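Local coordinates for protein putative monooxygenase (Fusobacterium nucleatum subsp. nucleatum, PDB 3MCS) that probably acts as a monooxygenase and carries two regions of the antibiotic biosynthesis monooxygenase family in one chain, in a dimeric alpha-beta barrel type of fold, at residues 11-16 and 86-91; 40-45 and 61-66; 93-98 and 153-158; 115-120 and 161-166. One frame throughout, in Å; residues are numbered along the deposited sequence.

Contact 1: 11-16 and 86-91; sequences YDFEVK and QIAEGN
Phe13 packs its ring against Ile87 and Ala88, where helix 75-87 ends and the chain becomes extended. With chi1 at 65°, its CG sits between the backbone N and the carbonyl carbon, which brings CD1 to 3.6 Å from Ala88 CB, while CZ approaches Ile87 CD1; both methyls meet the ring obliquely. Alanine suits a position where an aromatic ring lies so close to the main chain. Ile87 is buried, and its apolar side chain suits a place between Phe13 and helix 20-37, where it also touches Ser22 and Tyr23.

Backbone bonds join the two segments as a short antiparallel pairing, with Val15 and Ala88 forming a non-hydrogen-bonded pair. Glu89 N donates to Glu14 O at 2.8 Å and Lys16 N to Ile87 O at 3.0 Å. The chain leaving helix 75-87 thus runs along the end of strand 7-15, which lies between strands 55-62 and 91-104 in the sheet.

Among the charged side chains, Glu14 and Glu89 run side by side, their carboxylate planes 49° apart. The extended Lys16 crosses Glu89 at about a right angle, its CG 3.5 Å from Glu89 OE1. The amine NZ of Lys16 stays 5.5 Å from Glu89 OE1, where it may still ease the like charges.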
loop_
_atom_site.group_PDB
_atom_site.type_symbol
_atom_site.label_atom_id
_atom_site.label_comp_id
_atom_site.label_asym_id
_atom_site.label_seq_id
_atom_site.Cartn_x
_atom_site.Cartn_y
_atom_site.Cartn_z
ATOM N N TYR A 11 -3.840 -5.478 3.924
ATOM C CA TYR A 11 -4.087 -6.869 4.291
ATOM C C TYR A 11 -3.080 -7.805 3.626
ATOM O O TYR A 11 -2.802 -7.657 2.443
ATOM C CB TYR A 11 -5.475 -7.276 3.831
ATOM C CG TYR A 11 -6.555 -6.412 4.390
ATOM C CD1 TYR A 11 -7.084 -6.665 5.645
ATOM C CD2 TYR A 11 -7.074 -5.342 3.658
ATOM C CE1 TYR A 11 -8.086 -5.862 6.173
ATOM C CE2 TYR A 11 -8.080 -4.545 4.179
ATOM C CZ TYR A 11 -8.572 -4.809 5.435
ATOM O OH TYR A 11 -9.552 -4.023 5.971
ATOM N N ASP A 12 -2.539 -8.768 4.361
ATOM C CA ASP A 12 -1.647 -9.750 3.743
ATOM C C ASP A 12 -1.901 -11.180 4.221
ATOM O O ASP A 12 -2.381 -11.398 5.329
ATOM C CB ASP A 12 -0.190 -9.349 3.953
ATOM C CG ASP A 12 0.344 -9.695 5.318
ATOM O OD1 ASP A 12 0.705 -10.878 5.564
ATOM O OD2 ASP A 12 0.471 -8.760 6.119
ATOM N N PHE A 13 -1.615 -12.158 3.384
ATOM C CA PHE A 13 -1.769 -13.552 3.802
ATOM C C PHE A 13 -1.031 -14.477 2.869
ATOM O O PHE A 13 -0.787 -14.137 1.703
ATOM C CB PHE A 13 -3.233 -13.984 3.894
ATOM C CG PHE A 13 -3.970 -13.983 2.589
ATOM C CD1 PHE A 13 -3.976 -15.096 1.785
ATOM C CD2 PHE A 13 -4.709 -12.885 2.197
ATOM C CE1 PHE A 13 -4.676 -15.100 0.587
ATOM C CE2 PHE A 13 -5.411 -12.891 1.010
ATOM C CZ PHE A 13 -5.387 -13.997 0.208
ATOM N N GLU A 14 -0.696 -15.654 3.388
ATOM C CA GLU A 14 0.038 -16.655 2.636
ATOM C C GLU A 14 -0.927 -17.457 1.764
ATOM O O GLU A 14 -1.972 -17.911 2.243
ATOM C CB GLU A 14 0.779 -17.565 3.599
ATOM C CG GLU A 14 1.616 -18.601 2.930
ATOM C CD GLU A 14 2.413 -19.397 3.896
ATOM O OE1 GLU A 14 2.560 -18.934 5.052
ATOM O OE2 GLU A 14 2.895 -20.472 3.494
ATOM N N VAL A 15 -0.577 -17.644 0.490
ATOM C CA VAL A 15 -1.441 -18.372 -0.446
ATOM C C VAL A 15 -1.099 -19.862 -0.449
ATOM O O VAL A 15 0.064 -20.238 -0.469
ATOM C CB VAL A 15 -1.337 -17.788 -1.893
ATOM C CG1 VAL A 15 -2.314 -18.453 -2.828
ATOM C CG2 VAL A 15 -1.594 -16.292 -1.899
ATOM N N LYS A 16 -2.119 -20.709 -0.417
ATOM C CA LYS A 16 -1.899 -22.145 -0.475
ATOM C C LYS A 16 -1.087 -22.549 -1.718
ATOM O O LYS A 16 -1.193 -21.929 -2.793
ATOM C CB LYS A 16 -3.222 -22.919 -0.477
ATOM C CG LYS A 16 -3.950 -22.946 0.850
ATOM C CD LYS A 16 -5.066 -23.995 0.870
ATOM C CE LYS A 16 -5.789 -23.994 2.213
ATOM N NZ LYS A 16 -6.856 -25.038 2.292
ATOM N N GLN A 86 -10.399 -21.002 1.487
ATOM C CA GLN A 86 -10.045 -22.028 0.513
ATOM C C GLN A 86 -8.698 -21.743 -0.184
ATOM O O GLN A 86 -8.056 -22.666 -0.706
ATOM C CB GLN A 86 -11.181 -22.189 -0.500
ATOM C CG GLN A 86 -12.441 -22.847 0.093
ATOM C CD GLN A 86 -12.726 -22.410 1.525
ATOM O OE1 GLN A 86 -12.210 -23.002 2.481
ATOM N NE2 GLN A 86 -13.559 -21.372 1.679
ATOM N N ILE A 87 -8.252 -20.488 -0.170
ATOM C CA ILE A 87 -7.003 -20.128 -0.831
ATOM C C ILE A 87 -5.873 -19.625 0.082
ATOM O O ILE A 87 -4.762 -19.362 -0.388
ATOM C CB ILE A 87 -7.282 -19.050 -1.895
ATOM C CG1 ILE A 87 -7.671 -17.720 -1.232
ATOM C CG2 ILE A 87 -8.377 -19.522 -2.835
ATOM C CD1 ILE A 87 -7.727 -16.523 -2.164
ATOM N N ALA A 88 -6.151 -19.489 1.378
ATOM C CA ALA A 88 -5.157 -18.994 2.323
ATOM C C ALA A 88 -4.593 -20.119 3.207
ATOM O O ALA A 88 -5.323 -20.933 3.772
ATOM C CB ALA A 88 -5.756 -17.894 3.166
ATOM N N GLU A 89 -3.276 -20.160 3.309
ATOM C CA GLU A 89 -2.620 -21.151 4.139
ATOM C C GLU A 89 -2.649 -20.699 5.604
ATOM O O GLU A 89 -3.040 -21.437 6.497
ATOM C CB GLU A 89 -1.174 -21.373 3.670
ATOM C CG GLU A 89 -0.460 -22.561 4.344
ATOM C CD GLU A 89 -1.068 -23.938 4.006
ATOM O OE1 GLU A 89 -1.407 -24.187 2.831
ATOM O OE2 GLU A 89 -1.154 -24.791 4.916
ATOM N N GLY A 90 -2.241 -19.469 5.854
ATOM C CA GLY A 90 -2.239 -18.992 7.225
ATOM C C GLY A 90 -1.932 -17.520 7.311
ATOM O O GLY A 90 -2.103 -16.792 6.319
ATOM N N ASN A 91 -1.463 -17.108 8.499
ATOM C CA ASN A 91 -1.142 -15.702 8.834
ATOM C C ASN A 91 -2.411 -14.810 8.905
ATOM O O ASN A 91 -2.978 -14.659 10.003
ATOM C CB ASN A 91 -0.047 -15.103 7.911
ATOM C CG ASN A 91 1.360 -15.690 8.186
ATOM O OD1 ASN A 91 1.548 -16.914 8.201
ATOM N ND2 ASN A 91 2.351 -14.805 8.389
#

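Contact 2: 40-45 and 61-66; sequences GVLGLF and IYNDYL
Val41 and Tyr62 share one face of the sheet, and their side chains meet at a slant, with Val41 CG2 4.0 Å from Tyr62 CE2. CG2 is the branch that reaches the ring because it stands anti to the backbone N, while CG1 takes the position between N and the carbonyl carbon. A compact branched residue suits this spot, since Val41 also packs against Thr34 and Met35 of helix 20-37. Tyr62 places an apolar ring next to Phe68, which it meets edge-to-face, and sends its hydroxyl on to a hydrogen bond with Glu60.

On the other face Ile61 is central. Its CG2 methyl lies 3.8 Å from Leu42 CB and reaches the edge of the Phe45 ring, near the ring plane, at 4.2 Å from Phe45 CE1. Two residues, Leu42 and Gly43, stand opposite the single Ile61, a classic beta bulge in the hairpin of strands 41-49 and 55-62. Ile61 O accepts from Leu42 N at 2.9 Å and weakly from Gly43 N at 3.3 Å, and Ile61 N returns a bond to Gly43 O. Glycine suits position 43, where the Phe45 ring lies close by.

From the bulge, the Leu42 side chain crosses Asn63 at a slant, its CD2 3.9 Å from Asn63 ND2. Gly40, whose positive phi (77°) glycine adopts readily, offers its carbonyl O to Asn63 N at 2.8 Å, with the donor in the carbonyl plane.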
loop_
_atom_site.group_PDB
_atom_site.type_symbol
_atom_site.label_atom_id
_atom_site.label_comp_id
_atom_site.label_asym_id
_atom_site.label_seq_id
_atom_site.Cartn_x
_atom_site.Cartn_y
_atom_site.Cartn_z
ATOM N N GLY A 40 -17.360 5.706 -1.907
ATOM C CA GLY A 40 -16.362 6.042 -0.908
ATOM C C GLY A 40 -15.072 5.247 -0.980
ATOM O O GLY A 40 -14.213 5.372 -0.105
ATOM N N VAL A 41 -14.924 4.437 -2.013
ATOM C CA VAL A 41 -13.728 3.634 -2.167
ATOM C C VAL A 41 -12.776 4.426 -3.030
ATOM O O VAL A 41 -13.088 4.718 -4.176
ATOM C CB VAL A 41 -14.035 2.249 -2.765
ATOM C CG1 VAL A 41 -14.787 2.376 -4.056
ATOM C CG2 VAL A 41 -12.770 1.507 -2.998
ATOM N N LEU A 42 -11.623 4.786 -2.474
ATOM C CA LEU A 42 -10.648 5.624 -3.192
ATOM C C LEU A 42 -9.696 4.831 -4.097
ATOM O O LEU A 42 -9.165 5.368 -5.073
ATOM C CB LEU A 42 -9.834 6.455 -2.198
ATOM C CG LEU A 42 -10.589 7.590 -1.485
ATOM C CD1 LEU A 42 -9.734 8.170 -0.356
ATOM C CD2 LEU A 42 -11.012 8.686 -2.459
ATOM N N GLY A 43 -9.487 3.565 -3.765
ATOM C CA GLY A 43 -8.626 2.712 -4.530
ATOM C C GLY A 43 -8.338 1.378 -3.855
ATOM O O GLY A 43 -8.365 1.262 -2.629
ATOM N N LEU A 44 -8.106 0.361 -4.677
ATOM C CA LEU A 44 -7.722 -0.982 -4.210
ATOM C C LEU A 44 -6.525 -1.438 -5.032
ATOM O O LEU A 44 -6.490 -1.225 -6.233
ATOM C CB LEU A 44 -8.880 -1.998 -4.258
ATOM C CG LEU A 44 -9.745 -1.931 -2.998
ATOM C CD1 LEU A 44 -10.674 -0.782 -3.086
ATOM C CD2 LEU A 44 -10.535 -3.202 -2.812
ATOM N N PHE A 45 -5.547 -2.039 -4.368
ATOM C CA PHE A 45 -4.319 -2.436 -5.024
ATOM C C PHE A 45 -3.911 -3.834 -4.609
ATOM O O PHE A 45 -3.493 -4.033 -3.498
ATOM C CB PHE A 45 -3.247 -1.435 -4.626
ATOM C CG PHE A 45 -3.670 -0.000 -4.806
ATOM C CD1 PHE A 45 -4.419 0.638 -3.842
ATOM C CD2 PHE A 45 -3.313 0.708 -5.940
ATOM C CE1 PHE A 45 -4.824 1.960 -3.998
ATOM C CE2 PHE A 45 -3.703 2.033 -6.103
ATOM C CZ PHE A 45 -4.465 2.655 -5.127
ATOM N N ILE A 61 -8.048 1.577 0.382
ATOM C CA ILE A 61 -8.185 2.946 0.900
ATOM C C ILE A 61 -9.563 3.503 0.647
ATOM O O ILE A 61 -10.085 3.452 -0.472
ATOM C CB ILE A 61 -7.074 3.888 0.362
ATOM C CG1 ILE A 61 -7.123 5.245 1.087
ATOM C CG2 ILE A 61 -7.152 4.005 -1.151
ATOM C CD1 ILE A 61 -5.902 6.130 0.794
ATOM N N TYR A 62 -10.155 4.028 1.715
ATOM C CA TYR A 62 -11.525 4.545 1.692
ATOM C C TYR A 62 -11.600 5.971 2.211
ATOM O O TYR A 62 -10.732 6.452 2.931
ATOM C CB TYR A 62 -12.438 3.640 2.514
ATOM C CG TYR A 62 -12.380 2.205 2.083
ATOM C CD1 TYR A 62 -11.410 1.360 2.570
ATOM C CD2 TYR A 62 -13.283 1.699 1.174
ATOM C CE1 TYR A 62 -11.349 0.036 2.168
ATOM C CE2 TYR A 62 -13.237 0.372 0.770
ATOM C CZ TYR A 62 -12.265 -0.454 1.275
ATOM O OH TYR A 62 -12.177 -1.773 0.903
ATOM N N ASN A 63 -12.693 6.626 1.872
ATOM C CA ASN A 63 -12.823 8.018 2.180
ATOM C C ASN A 63 -13.070 8.244 3.667
ATOM O O ASN A 63 -12.617 9.249 4.205
ATOM C CB ASN A 63 -13.933 8.620 1.314
ATOM C CG ASN A 63 -13.589 10.012 0.802
ATOM O OD1 ASN A 63 -13.051 10.852 1.530
ATOM N ND2 ASN A 63 -13.906 10.262 -0.462
ATOM N N ASP A 64 -13.782 7.318 4.315
ATOM C CA ASP A 64 -14.081 7.396 5.765
ATOM C C ASP A 64 -14.529 6.043 6.331
ATOM O O ASP A 64 -14.753 5.108 5.559
ATOM C CB ASP A 64 -15.122 8.472 6.079
ATOM C CG ASP A 64 -16.487 8.195 5.471
ATOM O OD1 ASP A 64 -16.867 7.032 5.219
ATOM O OD2 ASP A 64 -17.219 9.174 5.278
ATOM N N TYR A 65 -14.688 5.944 7.653
ATOM C CA TYR A 65 -15.045 4.648 8.266
ATOM C C TYR A 65 -16.421 4.134 7.874
ATOM O O TYR A 65 -16.666 2.939 7.969
ATOM C CB TYR A 65 -14.923 4.639 9.816
ATOM C CG TYR A 65 -15.917 5.493 10.614
ATOM C CD1 TYR A 65 -17.198 5.056 10.891
ATOM C CD2 TYR A 65 -15.527 6.708 11.145
ATOM C CE1 TYR A 65 -18.070 5.839 11.630
ATOM C CE2 TYR A 65 -16.368 7.487 11.889
ATOM C CZ TYR A 65 -17.645 7.066 12.139
ATOM O OH TYR A 65 -18.499 7.878 12.882
ATOM N N LEU A 66 -17.319 5.009 7.458
ATOM C CA LEU A 66 -18.651 4.551 7.067
ATOM C C LEU A 66 -18.565 3.864 5.714
ATOM O O LEU A 66 -19.211 2.825 5.502
ATOM C CB LEU A 66 -19.669 5.702 7.039
ATOM C CG LEU A 66 -21.071 5.361 6.509
ATOM C CD1 LEU A 66 -21.732 4.195 7.276
ATOM C CD2 LEU A 66 -21.957 6.611 6.534
#

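Contact 3: 93-98 and 153-158; sequences NSAEID and GTDRRN
Ile97 and Asp98 pair antiparallel with Asp155 and Thr154, although the axes of segments 93-98 and 153-155, which approach to 4.4 Å, lie 133° apart, well short of antiparallel. The pairing helps tie strand 91-104, which also adjoins strand 7-15, to strand 147-155 of the second family region, consistent with a barrel-like sheet formed by two related halves of one chain. Asp98 and Thr154 exchange backbone bonds in both directions, and Arg156 N donates to Glu96 O at 2.9 Å.

On the face that carries Ile97 and Asp155, Ile97 sends CG2, the branch anti to its backbone N (chi1 of CG1, -51°), onto the peptide of Gly153, 3.4 Å from Gly153 C. Glycine suits the place because a side chain there would point toward Ile97. Branched Ile97 also touches Val10 and Cys163.

The other side is polar. Arg156 lies across Asp98 at about a right angle, with its guanidinium and the carboxylate 50° apart; Arg156 NE forms a salt bridge to Asp98 OD1 at 3.3 Å. Glu96 OE1 comes to the edge of the same guanidinium, in plane, and Arg156 NH1 makes a long, weak salt bridge to it at 3.4 Å. The bend at chi3 lets one long side chain serve both acids, whose like charges it probably offsets.

Asp155 serves the turn that follows: its OD1 accepts from Arg157 N at 2.7 Å, an Asx turn in which the donor comes from the anti side, somewhat tilted from the carboxylate plane.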
loop_
_atom_site.group_PDB
_atom_site.type_symbol
_atom_site.label_atom_id
_atom_site.label_comp_id
_atom_site.label_asym_id
_atom_site.label_seq_id
_atom_site.Cartn_x
_atom_site.Cartn_y
_atom_site.Cartn_z
ATOM N N ASN A 93 -2.831 -11.350 8.225
ATOM C CA ASN A 93 -2.580 -10.098 8.941
ATOM C C ASN A 93 -3.204 -8.892 8.292
ATOM O O ASN A 93 -3.611 -8.938 7.126
ATOM C CB ASN A 93 -1.093 -9.808 8.997
ATOM C CG ASN A 93 -0.314 -10.966 9.470
ATOM O OD1 ASN A 93 -0.888 -11.932 10.016
ATOM N ND2 ASN A 93 1.001 -10.925 9.239
ATOM N N SER A 94 -3.227 -7.795 9.048
ATOM C CA SER A 94 -3.799 -6.559 8.564
ATOM C C SER A 94 -3.286 -5.390 9.366
ATOM O O SER A 94 -3.447 -5.346 10.564
ATOM C CB SER A 94 -5.324 -6.597 8.668
ATOM O OG SER A 94 -5.693 -6.503 10.016
ATOM N N ALA A 95 -2.677 -4.447 8.686
ATOM C CA ALA A 95 -2.207 -3.236 9.294
ATOM C C ALA A 95 -3.241 -2.112 9.057
ATOM O O ALA A 95 -3.678 -1.920 7.926
ATOM C CB ALA A 95 -0.879 -2.857 8.679
ATOM N N GLU A 96 -3.627 -1.393 10.113
ATOM C CA GLU A 96 -4.505 -0.234 9.993
ATOM C C GLU A 96 -3.615 0.984 10.126
ATOM O O GLU A 96 -2.897 1.096 11.102
ATOM C CB GLU A 96 -5.576 -0.211 11.077
ATOM C CG GLU A 96 -6.544 -1.393 11.068
ATOM C CD GLU A 96 -7.756 -1.167 11.956
ATOM O OE1 GLU A 96 -8.126 0.011 12.207
ATOM O OE2 GLU A 96 -8.360 -2.164 12.385
ATOM N N ILE A 97 -3.686 1.925 9.186
ATOM C CA ILE A 97 -2.709 3.036 9.154
ATOM C C ILE A 97 -3.226 4.471 9.266
ATOM O O ILE A 97 -4.138 4.861 8.570
ATOM C CB ILE A 97 -1.929 2.935 7.825
ATOM C CG1 ILE A 97 -1.394 1.505 7.653
ATOM C CG2 ILE A 97 -0.810 3.951 7.779
ATOM C CD1 ILE A 97 -0.789 1.237 6.332
ATOM N N ASP A 98 -2.639 5.267 10.151
ATOM C CA ASP A 98 -2.996 6.682 10.242
ATOM C C ASP A 98 -2.274 7.323 9.078
ATOM O O ASP A 98 -1.036 7.403 9.079
ATOM C CB ASP A 98 -2.564 7.323 11.570
ATOM C CG ASP A 98 -3.535 7.044 12.736
ATOM O OD1 ASP A 98 -4.751 6.770 12.525
ATOM O OD2 ASP A 98 -3.078 7.146 13.896
ATOM N N GLY A 153 2.107 6.364 5.985
ATOM C CA GLY A 153 1.410 6.459 7.264
ATOM C C GLY A 153 2.048 5.649 8.370
ATOM O O GLY A 153 3.054 4.978 8.149
ATOM N N THR A 154 1.457 5.720 9.558
ATOM C CA THR A 154 1.977 5.019 10.721
ATOM C C THR A 154 0.950 4.006 11.219
ATOM O O THR A 154 -0.250 4.238 11.181
ATOM C CB THR A 154 2.368 6.018 11.821
ATOM O OG1 THR A 154 1.242 6.831 12.186
ATOM C CG2 THR A 154 3.487 6.937 11.317
ATOM N N ASP A 155 1.426 2.859 11.664
ATOM C CA ASP A 155 0.536 1.830 12.121
ATOM C C ASP A 155 -0.201 2.331 13.382
ATOM O O ASP A 155 0.393 2.985 14.252
ATOM C CB ASP A 155 1.324 0.538 12.361
ATOM C CG ASP A 155 0.425 -0.665 12.609
ATOM O OD1 ASP A 155 -0.532 -0.544 13.392
ATOM O OD2 ASP A 155 0.685 -1.738 12.027
ATOM N N ARG A 156 -1.489 2.030 13.494
ATOM C CA ARG A 156 -2.249 2.504 14.661
ATOM C C ARG A 156 -1.908 1.701 15.926
ATOM O O ARG A 156 -2.192 2.144 17.044
ATOM C CB ARG A 156 -3.752 2.537 14.366
ATOM C CG ARG A 156 -4.126 3.505 13.233
ATOM C CD ARG A 156 -5.627 3.495 12.999
ATOM N NE ARG A 156 -6.327 4.268 14.015
ATOM C CZ ARG A 156 -7.557 4.013 14.435
ATOM N NH1 ARG A 156 -8.247 2.964 13.976
ATOM N NH2 ARG A 156 -8.096 4.785 15.361
ATOM N N ARG A 157 -1.309 0.529 15.732
ATOM C CA ARG A 157 -0.836 -0.324 16.823
ATOM C C ARG A 157 0.473 0.223 17.400
ATOM O O ARG A 157 0.814 -0.046 18.544
ATOM C CB ARG A 157 -0.633 -1.758 16.308
ATOM C CG ARG A 157 -0.010 -2.759 17.296
ATOM C CD ARG A 157 0.287 -4.134 16.644
ATOM N NE ARG A 157 0.923 -4.034 15.324
ATOM C CZ ARG A 157 0.421 -4.550 14.206
ATOM N NH1 ARG A 157 -0.699 -5.255 14.217
ATOM N NH2 ARG A 157 1.071 -4.397 13.071
ATOM N N ASN A 158 1.199 0.988 16.590
ATOM C CA ASN A 158 2.495 1.521 16.986
ATOM C C ASN A 158 2.947 2.624 16.047
ATOM O O ASN A 158 3.361 2.344 14.933
ATOM C CB ASN A 158 3.485 0.350 16.976
ATOM C CG ASN A 158 4.905 0.771 17.174
ATOM O OD1 ASN A 158 5.195 1.922 17.479
ATOM N ND2 ASN A 158 5.818 -0.169 16.978
#

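Contact 4: 115-120 and 161-166; sequences AVYTVI and KWCLFE
This is a fully bonded antiparallel strand pair, Val116 to Ile120 against Trp162 to Glu166, in the second family region and near the centre of the chain. Six backbone hydrogen bonds join the strands, whose axes run 168° apart. The bond from Leu164 N to Thr118 O, 2.8 Å, is almost straight at 177°.

One face carries Tyr117, Val119, Cys163 and Phe165. Phe165 CB sits at the edge of the Tyr117 ring, 4.1 Å from Tyr117 CD1, and Phe165 CD1 slants to within 3.6 Å of Val116 O. Both aromatic side chains stand anti to their backbone N, near -178°, which sets each ring beside its own carbonyl carbon. Val119 CG1 lies 3.8 Å from Lys161 CG; the lysine chain is apolar here, and its amine forms a salt bridge with Asp121.

The other face holds a water taken up by three polar groups. Thr118 OG1 donates to it at 2.6 Å, and it donates to Leu164 O at 2.8 Å and to Glu166 OE2 at 3.0 Å. Thr118 and Glu166 thus gain a partner although both are buried, and Glu166 OE1 is bonded to Tyr168.

Trp162, Ile120 and Leu164 pack on helix 127-143, where the Trp162 indole bonds to Asp127, while Val116 and Glu166 touch helix 171-178. Strands 194-209 and 147-155 flank the pair in the sheet.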
loop_
_atom_site.group_PDB
_atom_site.type_symbol
_atom_site.label_atom_id
_atom_site.label_comp_id
_atom_site.label_asym_id
_atom_site.label_seq_id
_atom_site.Cartn_x
_atom_site.Cartn_y
_atom_site.Cartn_z
ATOM N N ALA A 115 5.192 -1.867 -8.220
ATOM C CA ALA A 115 4.760 -1.547 -6.881
ATOM C C ALA A 115 5.764 -2.027 -5.823
ATOM O O ALA A 115 6.364 -3.087 -5.971
ATOM C CB ALA A 115 3.411 -2.180 -6.643
ATOM N N VAL A 116 5.930 -1.235 -4.759
ATOM C CA VAL A 116 6.838 -1.546 -3.654
ATOM C C VAL A 116 6.159 -1.241 -2.342
ATOM O O VAL A 116 5.385 -0.285 -2.272
ATOM C CB VAL A 116 8.089 -0.697 -3.700
ATOM C CG1 VAL A 116 9.066 -1.178 -2.671
ATOM C CG2 VAL A 116 8.718 -0.769 -5.076
ATOM N N TYR A 117 6.407 -2.067 -1.324
ATOM C CA TYR A 117 5.849 -1.842 0.013
ATOM C C TYR A 117 6.942 -1.971 1.054
ATOM O O TYR A 117 7.570 -3.020 1.199
ATOM C CB TYR A 117 4.706 -2.805 0.315
ATOM C CG TYR A 117 4.054 -2.596 1.659
ATOM C CD1 TYR A 117 3.375 -1.439 1.955
ATOM C CD2 TYR A 117 4.067 -3.608 2.618
ATOM C CE1 TYR A 117 2.748 -1.264 3.223
ATOM C CE2 TYR A 117 3.453 -3.459 3.872
ATOM C CZ TYR A 117 2.792 -2.291 4.175
ATOM O OH TYR A 117 2.195 -2.186 5.430
ATOM N N THR A 118 7.140 -0.897 1.795
ATOM C CA THR A 118 8.156 -0.834 2.795
ATOM C C THR A 118 7.554 -0.601 4.176
ATOM O O THR A 118 6.603 0.165 4.297
ATOM C CB THR A 118 9.082 0.346 2.452
ATOM O OG1 THR A 118 9.611 0.163 1.130
ATOM C CG2 THR A 118 10.218 0.496 3.477
ATOM N N VAL A 119 8.099 -1.272 5.197
ATOM C CA VAL A 119 7.739 -1.067 6.603
ATOM C C VAL A 119 9.018 -0.693 7.370
ATOM O O VAL A 119 10.007 -1.401 7.291
ATOM C CB VAL A 119 7.119 -2.295 7.248
ATOM C CG1 VAL A 119 6.846 -2.025 8.724
ATOM C CG2 VAL A 119 5.820 -2.697 6.513
ATOM N N ILE A 120 8.989 0.411 8.114
ATOM C CA ILE A 120 10.178 0.925 8.780
ATOM C C ILE A 120 9.947 1.123 10.265
ATOM O O ILE A 120 9.146 1.951 10.651
ATOM C CB ILE A 120 10.575 2.292 8.204
ATOM C CG1 ILE A 120 10.515 2.283 6.673
ATOM C CG2 ILE A 120 11.950 2.693 8.699
ATOM C CD1 ILE A 120 10.886 3.618 6.019
ATOM N N LYS A 161 6.096 2.645 13.684
ATOM C CA LYS A 161 6.122 1.751 12.533
ATOM C C LYS A 161 5.556 2.475 11.330
ATOM O O LYS A 161 4.351 2.588 11.196
ATOM C CB LYS A 161 5.290 0.523 12.853
ATOM C CG LYS A 161 5.420 -0.696 11.929
ATOM C CD LYS A 161 4.699 -1.903 12.584
ATOM C CE LYS A 161 5.356 -3.258 12.307
ATOM N NZ LYS A 161 6.639 -3.460 13.061
ATOM N N TRP A 162 6.417 3.006 10.472
ATOM C CA TRP A 162 5.965 3.692 9.264
ATOM C C TRP A 162 5.760 2.710 8.103
ATOM O O TRP A 162 6.565 1.800 7.925
ATOM C CB TRP A 162 6.978 4.752 8.872
ATOM C CG TRP A 162 7.040 5.833 9.841
ATOM C CD1 TRP A 162 7.664 5.809 11.052
ATOM C CD2 TRP A 162 6.458 7.129 9.706
ATOM N NE1 TRP A 162 7.499 7.013 11.689
ATOM C CE2 TRP A 162 6.768 7.848 10.886
ATOM C CE3 TRP A 162 5.713 7.760 8.703
ATOM C CZ2 TRP A 162 6.342 9.161 11.100
ATOM C CZ3 TRP A 162 5.303 9.073 8.912
ATOM C CH2 TRP A 162 5.614 9.752 10.110
ATOM N N CYS A 163 4.696 2.915 7.323
ATOM C CA CYS A 163 4.352 2.059 6.186
ATOM C C CYS A 163 4.253 2.872 4.937
ATOM O O CYS A 163 3.457 3.818 4.888
ATOM C CB CYS A 163 2.995 1.398 6.401
ATOM S SG CYS A 163 2.925 0.303 7.847
ATOM N N LEU A 164 5.021 2.482 3.912
ATOM C CA LEU A 164 5.056 3.210 2.638
ATOM C C LEU A 164 4.713 2.327 1.443
ATOM O O LEU A 164 5.434 1.383 1.131
ATOM C CB LEU A 164 6.436 3.819 2.421
ATOM C CG LEU A 164 6.546 4.666 1.160
ATOM C CD1 LEU A 164 5.580 5.842 1.281
ATOM C CD2 LEU A 164 7.988 5.161 0.892
ATOM N N PHE A 165 3.605 2.640 0.784
ATOM C CA PHE A 165 3.194 1.956 -0.435
ATOM C C PHE A 165 3.387 2.922 -1.565
ATOM O O PHE A 165 2.953 4.058 -1.475
ATOM C CB PHE A 165 1.739 1.546 -0.388
ATOM C CG PHE A 165 1.281 0.791 -1.615
ATOM C CD1 PHE A 165 1.830 -0.454 -1.923
ATOM C CD2 PHE A 165 0.279 1.298 -2.437
ATOM C CE1 PHE A 165 1.408 -1.169 -3.032
ATOM C CE2 PHE A 165 -0.163 0.580 -3.555
ATOM C CZ PHE A 165 0.413 -0.652 -3.860
ATOM N N GLU A 166 4.032 2.477 -2.630
ATOM C CA GLU A 166 4.308 3.351 -3.759
ATOM C C GLU A 166 4.256 2.608 -5.082
ATOM O O GLU A 166 4.724 1.494 -5.185
ATOM C CB GLU A 166 5.658 4.065 -3.556
ATOM C CG GLU A 166 6.798 3.164 -3.113
ATOM C CD GLU A 166 8.078 3.928 -2.762
ATOM O OE1 GLU A 166 8.163 5.162 -3.007
ATOM O OE2 GLU A 166 9.009 3.270 -2.231
HETATM O O HOH W 1 7.778 1.312 -0.392
#

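How the contacts relate
From the N terminus, segment 11-16 is joined by 86-91, closing contact 1 round a loop that holds much of the first family region. Contact 2 is nested inside it, joining the ends of the hairpin of strands 41-49 and 55-62. After 86-91 the chain enters strand 91-104, probably hydrogen-bonded to strand 7-15 through Asp12 N and Asn93 O, and opens contact 3. Contacts 3 and 4 cross: segment 115-120 falls within the loop of contact 3, 153-158 closes contact 3 and 161-166 then closes contact 4; strands 147-155 and 161-168 are neighbours in the sheet. Phe45 of contact 2 packs against Phe165 of contact 4, bringing the two family regions together.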